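Local structure of hydrolase, NUDIX family (3F6A) at residues A[5-10]-A[99-104]. The protein is a member of the NUDIX hydrolase family and probably hydrolyses a nucleoside diphosphate linked to another moiety, its exact substrate being unassigned. Residues are numbered along the deposited sequence; the frame is centred on the assembly and turned at random.
Sequences RHFTVS and IDFVYY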
loop_
_atom_site.group_PDB
_atom_site.type_symbol
_atom_site.label_atom_id
_atom_site.label_comp_id
_atom_site.label_asym_id
_atom_site.label_seq_id
_atom_site.Cartn_x
_atom_site.Cartn_y
_atom_site.Cartn_z
ATOM N N ARG A 5 -11.261 -3.610 10.888
ATOM C CA ARG A 5 -10.498 -4.845 10.679
ATOM C C ARG A 5 -10.708 -5.529 9.317
ATOM O O ARG A 5 -10.980 -6.733 9.239
ATOM C CB ARG A 5 -10.795 -5.834 11.815
ATOM C CG ARG A 5 -12.027 -5.486 12.655
ATOM C CD ARG A 5 -13.312 -5.559 11.830
ATOM N NE ARG A 5 -13.511 -6.883 11.243
ATOM C CZ ARG A 5 -14.619 -7.255 10.607
ATOM N NH1 ARG A 5 -15.629 -6.409 10.468
ATOM N NH2 ARG A 5 -14.731 -8.480 10.124
ATOM N N HIS A 6 -10.551 -4.751 8.250
ATOM C CA HIS A 6 -10.710 -5.230 6.879
ATOM C C HIS A 6 -9.374 -5.192 6.146
ATOM O O HIS A 6 -9.330 -4.986 4.935
ATOM C CB HIS A 6 -11.696 -4.332 6.136
ATOM C CG HIS A 6 -13.117 -4.507 6.563
ATOM N ND1 HIS A 6 -13.983 -3.446 6.710
ATOM C CD2 HIS A 6 -13.834 -5.622 6.833
ATOM C CE1 HIS A 6 -15.175 -3.901 7.054
ATOM N NE2 HIS A 6 -15.112 -5.217 7.134
ATOM N N PHE A 7 -8.292 -5.391 6.883
ATOM C CA PHE A 7 -6.956 -5.339 6.302
ATOM C C PHE A 7 -6.157 -6.599 6.585
ATOM O O PHE A 7 -6.057 -7.043 7.732
ATOM C CB PHE A 7 -6.216 -4.113 6.845
ATOM C CG PHE A 7 -6.826 -2.805 6.418
ATOM C CD1 PHE A 7 -6.376 -2.150 5.278
ATOM C CD2 PHE A 7 -7.871 -2.240 7.144
ATOM C CE1 PHE A 7 -6.966 -0.953 4.861
ATOM C CE2 PHE A 7 -8.464 -1.048 6.736
ATOM C CZ PHE A 7 -8.011 -0.403 5.597
ATOM N N THR A 8 -5.585 -7.165 5.527
ATOM C CA THR A 8 -4.787 -8.374 5.628
ATOM C C THR A 8 -3.501 -8.195 4.822
ATOM O O THR A 8 -3.350 -7.216 4.089
ATOM C CB THR A 8 -5.543 -9.586 5.041
ATOM O OG1 THR A 8 -5.641 -9.443 3.617
ATOM C CG2 THR A 8 -6.950 -9.680 5.620
ATOM N N VAL A 9 -2.580 -9.145 4.957
ATOM C CA VAL A 9 -1.335 -9.103 4.202
ATOM C C VAL A 9 -1.096 -10.455 3.544
ATOM O O VAL A 9 -1.657 -11.470 3.959
ATOM C CB VAL A 9 -0.109 -8.755 5.097
ATOM C CG1 VAL A 9 -0.311 -7.399 5.743
ATOM C CG2 VAL A 9 0.119 -9.841 6.154
ATOM N N SER A 10 -0.274 -10.452 2.502
ATOM C CA SER A 10 0.090 -11.662 1.776
ATOM C C SER A 10 1.581 -11.540 1.515
ATOM O O SER A 10 2.081 -10.440 1.292
ATOM C CB SER A 10 -0.651 -11.757 0.433
ATOM O OG SER A 10 -2.005 -12.116 0.624
ATOM N N ILE A 99 -9.022 -5.759 2.258
ATOM C CA ILE A 99 -7.916 -5.270 1.463
ATOM C C ILE A 99 -6.732 -6.159 1.802
ATOM O O ILE A 99 -6.491 -6.467 2.970
ATOM C CB ILE A 99 -7.574 -3.812 1.830
ATOM C CG1 ILE A 99 -8.667 -2.884 1.300
ATOM C CG2 ILE A 99 -6.210 -3.428 1.270
ATOM C CD1 ILE A 99 -8.490 -1.442 1.708
ATOM N N ASP A 100 -6.001 -6.587 0.784
ATOM C CA ASP A 100 -4.842 -7.427 1.013
ATOM C C ASP A 100 -3.589 -6.762 0.469
ATOM O O ASP A 100 -3.466 -6.541 -0.743
ATOM C CB ASP A 100 -5.029 -8.793 0.355
ATOM C CG ASP A 100 -3.835 -9.701 0.564
ATOM O OD1 ASP A 100 -3.552 -10.067 1.724
ATOM O OD2 ASP A 100 -3.170 -10.044 -0.434
ATOM N N PHE A 101 -2.672 -6.428 1.376
ATOM C CA PHE A 101 -1.407 -5.803 1.008
ATOM C C PHE A 101 -0.415 -6.903 0.686
ATOM O O PHE A 101 -0.045 -7.685 1.558
ATOM C CB PHE A 101 -0.876 -4.937 2.158
ATOM C CG PHE A 101 -1.678 -3.685 2.389
ATOM C CD1 PHE A 101 -2.005 -2.850 1.324
ATOM C CD2 PHE A 101 -2.096 -3.332 3.668
ATOM C CE1 PHE A 101 -2.738 -1.681 1.531
ATOM C CE2 PHE A 101 -2.826 -2.169 3.882
ATOM C CZ PHE A 101 -3.147 -1.344 2.812
ATOM N N VAL A 102 0.017 -6.951 -0.571
ATOM C CA VAL A 102 0.939 -7.980 -1.035
ATOM C C VAL A 102 2.406 -7.584 -1.013
ATOM O O VAL A 102 2.785 -6.554 -1.557
ATOM C CB VAL A 102 0.584 -8.414 -2.462
ATOM C CG1 VAL A 102 1.485 -9.559 -2.901
ATOM C CG2 VAL A 102 -0.867 -8.823 -2.518
ATOM N N TYR A 103 3.224 -8.435 -0.398
ATOM C CA TYR A 103 4.658 -8.205 -0.289
ATOM C C TYR A 103 5.428 -9.384 -0.862
ATOM O O TYR A 103 4.936 -10.515 -0.868
ATOM C CB TYR A 103 5.056 -8.046 1.183
ATOM C CG TYR A 103 4.489 -6.829 1.864
ATOM C CD1 TYR A 103 5.261 -5.683 2.040
ATOM C CD2 TYR A 103 3.173 -6.819 2.338
ATOM C CE1 TYR A 103 4.742 -4.554 2.673
ATOM C CE2 TYR A 103 2.646 -5.694 2.975
ATOM C CZ TYR A 103 3.439 -4.569 3.135
ATOM O OH TYR A 103 2.931 -3.456 3.758
ATOM N N TYR A 104 6.637 -9.118 -1.346
ATOM C CA TYR A 104 7.498 -10.168 -1.875
ATOM C C TYR A 104 8.699 -10.196 -0.937
ATOM O O TYR A 104 9.116 -9.156 -0.429
ATOM C CB TYR A 104 7.953 -9.859 -3.310
ATOM C CG TYR A 104 6.833 -9.786 -4.340
ATOM C CD1 TYR A 104 5.587 -10.366 -4.098
ATOM C CD2 TYR A 104 7.034 -9.154 -5.565
ATOM C CE1 TYR A 104 4.566 -10.320 -5.058
ATOM C CE2 TYR A 104 6.026 -9.101 -6.530
ATOM C CZ TYR A 104 4.795 -9.685 -6.269
ATOM O OH TYR A 104 3.805 -9.628 -7.228
#
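Asp-100 and Ser-10 meet through side chains: the hydroxyl OG of Ser-10 sits across the mouth of the carboxylate, 2.6 Å from OD2 and 2.8 Å from OD1 of Asp-100. OD1 has a second hydroxyl close by, OG1 of Thr-8 at 2.9 Å, which also lies near the Ile-99 carbonyl oxygen. A chi1 of 180°, which turns CG away from the backbone N, carries the Asp-100 carboxylate across to strand 7-15, where the two hydroxyls, two residues apart, border it on the same face of the sheet. Hydroxyls of Ser-10 and Thr-8 both reach OD1 of Asp-100, so the carboxylate is held from the neighbouring strand.

Five backbone hydrogen bonds join the strands in parallel register, Phe-7 beside Ile-99 through Ser-10 beside Val-102. Ile-99 N donates to His-6 O, Phe-101 N to Thr-8 O and Tyr-103 N to Ser-10 O, while Thr-8 N and Ser-10 N return bonds to Ile-99 O and Phe-101 O. This pairing of strands 7-15 and 98-106 belongs to the mixed sheet of the NUDIX alpha/beta/alpha sandwich; helix 43-55 covers Val-9 and Tyr-103 on one face, and helix 138-150 covers Val-102 on the other.

Apolar contacts line the face carrying Phe-7, Val-9, Ile-99, Phe-101 and Tyr-103. CD1 of Ile-99 reaches CE1 of Phe-7 at 3.5 Å, the two side chains running alongside each other. The Phe-7 ring also leans obliquely against Phe-101, CD1 of Phe-7 lying 3.8 Å from CE2 of Phe-101. CG1 of Val-9 packs more loosely against CB of Phe-101 and CE2 of Tyr-103, both at 4.4 Å. Both phenylalanine rings continue into the dimer interface: Phe-7 meets Phe-7 of the second subunit edge-to-face, and Phe-101 meets its own counterpart there with planes about 45° apart.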